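Pili retraction protein PilT (Thermus thermophilus, PDB 5FL3) probably binds and hydrolyses ATP, as a GSP E family ATPase, to power the retraction of bacterial pili. Local coordinates at residues E70-E73 / E77-F80; T237-D242 / I247-D252. All blocks are in the same frame, centred on the assembly; numbering follows the deposited sequence.

Interaction 1 (E70-E73 / E77-F80); sequences EELE and EMDF
Met78 meets Leu72 and Glu71 with its thioether end, and it carries the whole contact from the strand side. Its first side-chain bond points at the helix. CG is anti to the carbonyl carbon (chi1 -86°), and the chain runs out straight as far as SD. A bend at the last torsion (chi3 57°) then turns CE toward the carboxylate of Glu71.

The apolar part is the sulfur against leucine. Met78 SD lies 3.8 Å from Leu72 CD1 and 3.9 Å from Leu72 CB. The two side chains cross at about a right angle. One methyl branch and the base of the leucine border the sulfur. Both residues are buried. Leu72 also touches Leu94 of strand 88-97 and Leu64.

The two segments close a helix-loop-strand connection. From helix 66-72 a short loop turns the chain back, and strand 78-84 enters as an outermost strand of the six-stranded antiparallel sheet. Met78 bonds to Leu94 through its backbone, which holds it in the sheet. The domain is consistent with the PAS-like N-terminal domain of PilT proteins. The contact lies far from the ADP site.

The second kind of contact is between a carboxylate and a methyl group. Glu71 OE2 comes to 3.6 Å from Met78 CE, while Glu71 CG lies 3.9 Å from Met78 SD. The glutamate chain is extended beyond CG and crosses the methionine at a slant. Its methylene carbon thus adds to the packing, and its carboxylate lies at the exposed side of the contact. No hydrogen bond joins the segments. Met78 also touches Gln68, farther back on helix 66-72.

Interaction 2 (T237-D242 / I247-D252); sequences TLHTLD and INRIID
Leu238 reaches the helix first, laying CD2 against the base of Arg249. Leu238 CD2 is 3.8 Å from Arg249 CB, and the two side chains cross at about a right angle. The same methyl also touches Ile250 CG1 at 4.0 Å.

His239 comes next. Its CE1 lies 3.9 Å from Arg249 CG. The imidazole and guanidinium planes stand 78° apart, so they do not stack. His239 NE2 is 4.1 Å from Arg249 NE, and no hydrogen bond joins them. The histidine lies near the P-loop, about 6 Å from the side chain of Lys146, and fits the family's His box.

Thr240 puts CG2 3.6 Å from Arg249 CB. This methyl also sits above one face of the His239 ring, toward its rim. Thr240 OG1 is hydrogen-bonded to Thr246 OG1. Arg249 has CG anti to the backbone N (chi1 -165°), which carries it toward the imidazole, and a bend at chi2 (50°) follows; its guanidinium makes a cation-pi contact with Phe253. With an alanine in its place, His239 CE1 would probably lose its CG neighbour and Phe253 its cation-pi partner.

Asp242 caps the following helix and forms a salt bridge with Arg245. Strand 233-238 thus passes through a short turn into helix 243-251, which also meets helix 259-269 through Ile250 and Ile251, and strand 287-295 through Ile247.

Interaction 1 comes first along the chain and is complete before interaction 2 begins. Their centres are 37 Å apart and their nearest atoms about 19 Å, so they do not touch. They share no sheet. Interaction 1 sets helix 66-72 against the edge of the six-stranded antiparallel sheet. Interaction 2 sets helix 243-251 against the end of a strand inside the mixed sheet of the P-loop NTPase fold. The ADP pocket draws on both parts of the chain, with Ser25 just before strand 26-30 of the first sheet and residues 141-148 in the loop after strand 134-139 and the start of helix 146-160. Interaction 2 lies near that pocket, whereas interaction 1 is remote from it.

Interaction 1 (E70-E73 / E77-F80)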
ATOM      1  N   GLU A  70      -0.712  30.008  16.842  1.00 67.29           N
ATOM      2  CA  GLU A  70       0.400  30.923  16.971  1.00 75.76           C
ATOM      3  C   GLU A  70       1.608  30.419  16.177  1.00 72.42           C
ATOM      4  O   GLU A  70       2.215  31.190  15.427  1.00 75.73           O
ATOM      5  CB  GLU A  70       0.765  31.154  18.444  1.00 78.15           C
ATOM      6  CG  GLU A  70       1.624  32.417  18.654  1.00 83.33           C
ATOM      7  CD  GLU A  70       1.326  33.523  17.629  1.00 92.08           C
ATOM      8  OE1 GLU A  70       0.192  34.066  17.628  1.00 95.43           O
ATOM      9  OE2 GLU A  70       2.229  33.841  16.814  1.00 91.28           O
ATOM     10  N   GLU A  71       1.943  29.137  16.314  1.00 65.77           N
ATOM     11  CA  GLU A  71       3.077  28.575  15.581  1.00 65.75           C
ATOM     12  C   GLU A  71       2.834  28.611  14.071  1.00 68.16           C
ATOM     13  O   GLU A  71       3.770  28.474  13.283  1.00 66.13           O
ATOM     14  CB  GLU A  71       3.359  27.137  16.008  1.00 61.85           C
ATOM     15  CG  GLU A  71       2.515  26.131  15.256  1.00 66.48           C
ATOM     16  CD  GLU A  71       2.927  24.691  15.507  1.00 75.15           C
ATOM     17  OE1 GLU A  71       2.795  24.225  16.663  1.00 72.49           O
ATOM     18  OE2 GLU A  71       3.377  24.028  14.540  1.00 76.42           O
ATOM     19  N   LEU A  72       1.574  28.789  13.678  1.00 64.03           N
ATOM     20  CA  LEU A  72       1.215  28.840  12.273  1.00 60.90           C
ATOM     21  C   LEU A  72       1.830  30.052  11.597  1.00 64.93           C
ATOM     22  O   LEU A  72       2.241  29.984  10.441  1.00 64.39           O
ATOM     23  CB  LEU A  72      -0.300  28.855  12.099  1.00 58.06           C
ATOM     24  CG  LEU A  72      -0.767  29.070  10.659  1.00 55.31           C
ATOM     25  CD1 LEU A  72      -0.158  28.036   9.734  1.00 52.55           C
ATOM     26  CD2 LEU A  72      -2.277  29.040  10.578  1.00 54.75           C
ATOM     27  N   GLU A  73       1.909  31.159  12.326  1.00 72.96           N
ATOM     28  CA  GLU A  73       2.494  32.385  11.778  1.00 75.89           C
ATOM     29  C   GLU A  73       4.003  32.259  11.589  1.00 67.18           C
ATOM     30  O   GLU A  73       4.632  33.148  11.030  1.00 71.53           O
ATOM     31  CB  GLU A  73       2.182  33.587  12.679  1.00 77.04           C
ATOM     32  CG  GLU A  73       0.726  34.023  12.652  1.00 82.89           C
ATOM     33  CD  GLU A  73       0.492  35.321  13.398  1.00 98.10           C
ATOM     34  OE1 GLU A  73       1.426  36.154  13.451  1.00103.89           O
ATOM     35  OE2 GLU A  73      -0.622  35.510  13.936  1.00100.49           O
ATOM     36  N   GLU A  77       4.529  25.575   6.114  1.00 39.37           N
ATOM     37  CA  GLU A  77       3.697  24.379   6.081  1.00 38.91           C
ATOM     38  C   GLU A  77       3.456  23.863   7.497  1.00 43.29           C
ATOM     39  O   GLU A  77       4.267  24.088   8.394  1.00 42.77           O
ATOM     40  CB  GLU A  77       4.345  23.276   5.241  1.00 38.32           C
ATOM     41  CG  GLU A  77       4.678  23.663   3.838  1.00 36.44           C
ATOM     42  CD  GLU A  77       6.062  24.275   3.694  1.00 38.23           C
ATOM     43  OE1 GLU A  77       6.796  24.422   4.693  1.00 45.95           O
ATOM     44  OE2 GLU A  77       6.428  24.618   2.564  1.00 38.48           O
ATOM     45  N   MET A  78       2.336  23.175   7.691  1.00 40.30           N
ATOM     46  CA  MET A  78       2.034  22.567   8.979  1.00 42.47           C
ATOM     47  C   MET A  78       1.344  21.247   8.795  1.00 42.60           C
ATOM     48  O   MET A  78       0.353  21.154   8.082  1.00 44.69           O
ATOM     49  CB  MET A  78       1.155  23.465   9.819  1.00 43.56           C
ATOM     50  CG  MET A  78       1.906  24.473  10.632  1.00 53.65           C
ATOM     51  SD  MET A  78       0.801  25.102  11.906  1.00 57.51           S
ATOM     52  CE  MET A  78       0.364  23.561  12.717  1.00 55.12           C
ATOM     53  N   ASP A  79       1.875  20.222   9.443  1.00 47.14           N
ATOM     54  CA  ASP A  79       1.288  18.891   9.388  1.00 46.13           C
ATOM     55  C   ASP A  79       0.662  18.615  10.745  1.00 44.61           C
ATOM     56  O   ASP A  79       1.344  18.722  11.747  1.00 52.81           O
ATOM     57  CB  ASP A  79       2.356  17.850   9.033  1.00 41.32           C
ATOM     58  CG  ASP A  79       1.779  16.466   8.821  1.00 53.51           C
ATOM     59  OD1 ASP A  79       0.967  15.996   9.674  1.00 48.23           O
ATOM     60  OD2 ASP A  79       2.160  15.840   7.799  1.00 50.75           O
ATOM     61  N   PHE A  80      -0.622  18.270  10.794  1.00 45.86           N
ATOM     62  CA  PHE A  80      -1.270  18.044  12.092  1.00 47.13           C
ATOM     63  C   PHE A  80      -2.457  17.054  12.069  1.00 48.02           C
ATOM     64  O   PHE A  80      -3.133  16.871  11.050  1.00 46.53           O
ATOM     65  CB  PHE A  80      -1.728  19.392  12.686  1.00 45.10           C
ATOM     66  CG  PHE A  80      -2.828  20.067  11.904  1.00 50.85           C
ATOM     67  CD1 PHE A  80      -2.530  20.911  10.835  1.00 46.91           C
ATOM     68  CD2 PHE A  80      -4.163  19.851  12.227  1.00 48.36           C
ATOM     69  CE1 PHE A  80      -3.534  21.522  10.110  1.00 41.87           C
ATOM     70  CE2 PHE A  80      -5.169  20.462  11.501  1.00 51.25           C
ATOM     71  CZ  PHE A  80      -4.847  21.298  10.437  1.00 46.76           C
TER

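Interaction 2 (T237-D242 / I247-D252)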
ATOM      1  N   THR A 237       6.808  -3.207   0.845  1.00 34.52           N
ATOM      2  CA  THR A 237       6.343  -2.824  -0.484  1.00 34.87           C
ATOM      3  C   THR A 237       7.467  -2.284  -1.325  1.00 36.81           C
ATOM      4  O   THR A 237       8.440  -1.744  -0.818  1.00 39.41           O
ATOM      5  CB  THR A 237       5.271  -1.740  -0.423  1.00 34.97           C
ATOM      6  OG1 THR A 237       5.898  -0.489  -0.100  1.00 35.67           O
ATOM      7  CG2 THR A 237       4.231  -2.084   0.638  1.00 33.94           C
ATOM      8  N   LEU A 238       7.309  -2.408  -2.632  1.00 43.71           N
ATOM      9  CA  LEU A 238       8.209  -1.760  -3.568  1.00 40.65           C
ATOM     10  C   LEU A 238       7.298  -1.148  -4.652  1.00 39.45           C
ATOM     11  O   LEU A 238       6.112  -1.463  -4.712  1.00 39.87           O
ATOM     12  CB  LEU A 238       9.231  -2.769  -4.112  1.00 39.44           C
ATOM     13  CG  LEU A 238      10.580  -2.337  -4.699  1.00 44.76           C
ATOM     14  CD1 LEU A 238      11.413  -1.508  -3.728  1.00 47.01           C
ATOM     15  CD2 LEU A 238      11.363  -3.557  -5.146  1.00 38.91           C
ATOM     16  N   HIS A 239       7.841  -0.265  -5.483  1.00 38.08           N
ATOM     17  CA  HIS A 239       7.069   0.455  -6.496  1.00 38.64           C
ATOM     18  C   HIS A 239       6.885  -0.321  -7.794  1.00 41.06           C
ATOM     19  O   HIS A 239       6.184   0.135  -8.704  1.00 42.38           O
ATOM     20  CB  HIS A 239       7.780   1.747  -6.819  1.00 46.61           C
ATOM     21  CG  HIS A 239       9.197   1.531  -7.255  1.00 51.83           C
ATOM     22  ND1 HIS A 239      10.226   1.301  -6.360  1.00 48.61           N
ATOM     23  CD2 HIS A 239       9.750   1.451  -8.490  1.00 46.48           C
ATOM     24  CE1 HIS A 239      11.352   1.124  -7.025  1.00 48.94           C
ATOM     25  NE2 HIS A 239      11.092   1.210  -8.319  1.00 49.73           N
ATOM     26  N   THR A 240       7.531  -1.479  -7.874  1.00 38.28           N
ATOM     27  CA  THR A 240       7.653  -2.238  -9.118  1.00 40.54           C
ATOM     28  C   THR A 240       6.388  -2.955  -9.584  1.00 39.27           C
ATOM     29  O   THR A 240       5.573  -3.393  -8.778  1.00 40.70           O
ATOM     30  CB  THR A 240       8.758  -3.264  -8.983  1.00 36.93           C
ATOM     31  OG1 THR A 240       8.631  -3.895  -7.707  1.00 34.43           O
ATOM     32  CG2 THR A 240      10.101  -2.569  -9.065  1.00 36.95           C
ATOM     33  N   LEU A 241       6.264  -3.101 -10.900  1.00 46.32           N
ATOM     34  CA  LEU A 241       4.991  -3.423 -11.551  1.00 44.85           C
ATOM     35  C   LEU A 241       4.612  -4.889 -11.446  1.00 45.39           C
ATOM     36  O   LEU A 241       3.423  -5.214 -11.372  1.00 49.48           O
ATOM     37  CB  LEU A 241       5.023  -3.019 -13.031  1.00 46.05           C
ATOM     38  CG  LEU A 241       5.162  -1.546 -13.419  1.00 50.38           C
ATOM     39  CD1 LEU A 241       4.153  -0.708 -12.636  1.00 43.40           C
ATOM     40  CD2 LEU A 241       6.624  -1.021 -13.260  1.00 56.96           C
ATOM     41  N   ASP A 242       5.604  -5.776 -11.457  1.00 42.86           N
ATOM     42  CA  ASP A 242       5.325  -7.214 -11.351  1.00 41.14           C
ATOM     43  C   ASP A 242       6.446  -7.940 -10.637  1.00 39.88           C
ATOM     44  O   ASP A 242       7.381  -7.311 -10.151  1.00 41.09           O
ATOM     45  CB  ASP A 242       5.101  -7.834 -12.738  1.00 43.54           C
ATOM     46  CG  ASP A 242       6.193  -7.469 -13.738  1.00 50.20           C
ATOM     47  OD1 ASP A 242       7.313  -7.059 -13.334  1.00 45.89           O
ATOM     48  OD2 ASP A 242       5.920  -7.593 -14.952  1.00 60.59           O
ATOM     49  N   ILE A 247      11.873  -8.472  -8.355  1.00 37.95           N
ATOM     50  CA  ILE A 247      13.074  -9.244  -8.104  1.00 34.52           C
ATOM     51  C   ILE A 247      14.314  -8.503  -8.571  1.00 39.80           C
ATOM     52  O   ILE A 247      15.274  -8.347  -7.810  1.00 38.44           O
ATOM     53  CB  ILE A 247      12.989 -10.602  -8.789  1.00 36.50           C
ATOM     54  CG1 ILE A 247      11.964 -11.480  -8.058  1.00 38.28           C
ATOM     55  CG2 ILE A 247      14.342 -11.239  -8.829  1.00 40.46           C
ATOM     56  CD1 ILE A 247      11.630 -12.776  -8.733  1.00 39.85           C
ATOM     57  N   ASN A 248      14.280  -8.003  -9.805  1.00 40.98           N
ATOM     58  CA  ASN A 248      15.436  -7.314 -10.366  1.00 38.73           C
ATOM     59  C   ASN A 248      15.717  -6.013  -9.663  1.00 37.55           C
ATOM     60  O   ASN A 248      16.876  -5.622  -9.500  1.00 39.04           O
ATOM     61  CB  ASN A 248      15.240  -7.061 -11.853  1.00 38.03           C
ATOM     62  CG  ASN A 248      15.345  -8.322 -12.658  1.00 43.38           C
ATOM     63  OD1 ASN A 248      16.190  -9.170 -12.378  1.00 46.00           O
ATOM     64  ND2 ASN A 248      14.468  -8.476 -13.647  1.00 44.77           N
ATOM     65  N   ARG A 249      14.657  -5.348  -9.229  1.00 33.81           N
ATOM     66  CA  ARG A 249      14.836  -4.069  -8.554  1.00 41.12           C
ATOM     67  C   ARG A 249      15.568  -4.205  -7.217  1.00 43.51           C
ATOM     68  O   ARG A 249      16.485  -3.433  -6.937  1.00 43.31           O
ATOM     69  CB  ARG A 249      13.496  -3.389  -8.332  1.00 40.95           C
ATOM     70  CG  ARG A 249      13.654  -1.939  -7.969  1.00 48.51           C
ATOM     71  CD  ARG A 249      14.594  -1.254  -8.954  1.00 52.66           C
ATOM     72  NE  ARG A 249      15.018   0.053  -8.469  1.00 56.17           N
ATOM     73  CZ  ARG A 249      16.088   0.260  -7.710  1.00 51.65           C
ATOM     74  NH1 ARG A 249      16.851  -0.761  -7.349  1.00 46.50           N
ATOM     75  NH2 ARG A 249      16.392   1.490  -7.315  1.00 50.01           N
ATOM     76  N   ILE A 250      15.145  -5.175  -6.402  1.00 37.06           N
ATOM     77  CA  ILE A 250      15.844  -5.542  -5.181  1.00 37.36           C
ATOM     78  C   ILE A 250      17.332  -5.817  -5.381  1.00 39.04           C
ATOM     79  O   ILE A 250      18.160  -5.339  -4.607  1.00 39.47           O
ATOM     80  CB  ILE A 250      15.205  -6.789  -4.538  1.00 38.48           C
ATOM     81  CG1 ILE A 250      13.877  -6.410  -3.906  1.00 37.51           C
ATOM     82  CG2 ILE A 250      16.141  -7.416  -3.503  1.00 29.83           C
ATOM     83  CD1 ILE A 250      12.880  -7.459  -4.019  1.00 37.69           C
ATOM     84  N   ILE A 251      17.665  -6.594  -6.408  1.00 38.62           N
ATOM     85  CA  ILE A 251      19.062  -6.902  -6.700  1.00 42.24           C
ATOM     86  C   ILE A 251      19.810  -5.650  -7.174  1.00 48.60           C
ATOM     87  O   ILE A 251      20.936  -5.394  -6.735  1.00 51.99           O
ATOM     88  CB  ILE A 251      19.199  -8.006  -7.763  1.00 40.25           C
ATOM     89  CG1 ILE A 251      18.633  -9.316  -7.229  1.00 38.17           C
ATOM     90  CG2 ILE A 251      20.659  -8.177  -8.169  1.00 37.75           C
ATOM     91  CD1 ILE A 251      18.229 -10.294  -8.310  1.00 41.63           C
ATOM     92  N   ASP A 252      19.176  -4.857  -8.039  1.00 44.81           N
ATOM     93  CA  ASP A 252      19.799  -3.638  -8.543  1.00 44.27           C
ATOM     94  C   ASP A 252      20.032  -2.588  -7.461  1.00 46.48           C
ATOM     95  O   ASP A 252      20.623  -1.550  -7.732  1.00 52.05           O
ATOM     96  CB  ASP A 252      18.963  -3.028  -9.679  1.00 47.38           C
ATOM     97  CG  ASP A 252      19.102  -3.799 -10.990  1.00 49.90           C
ATOM     98  OD1 ASP A 252      19.899  -4.767 -11.064  1.00 57.45           O
ATOM     99  OD2 ASP A 252      18.420  -3.432 -11.956  1.00 47.15           O
TER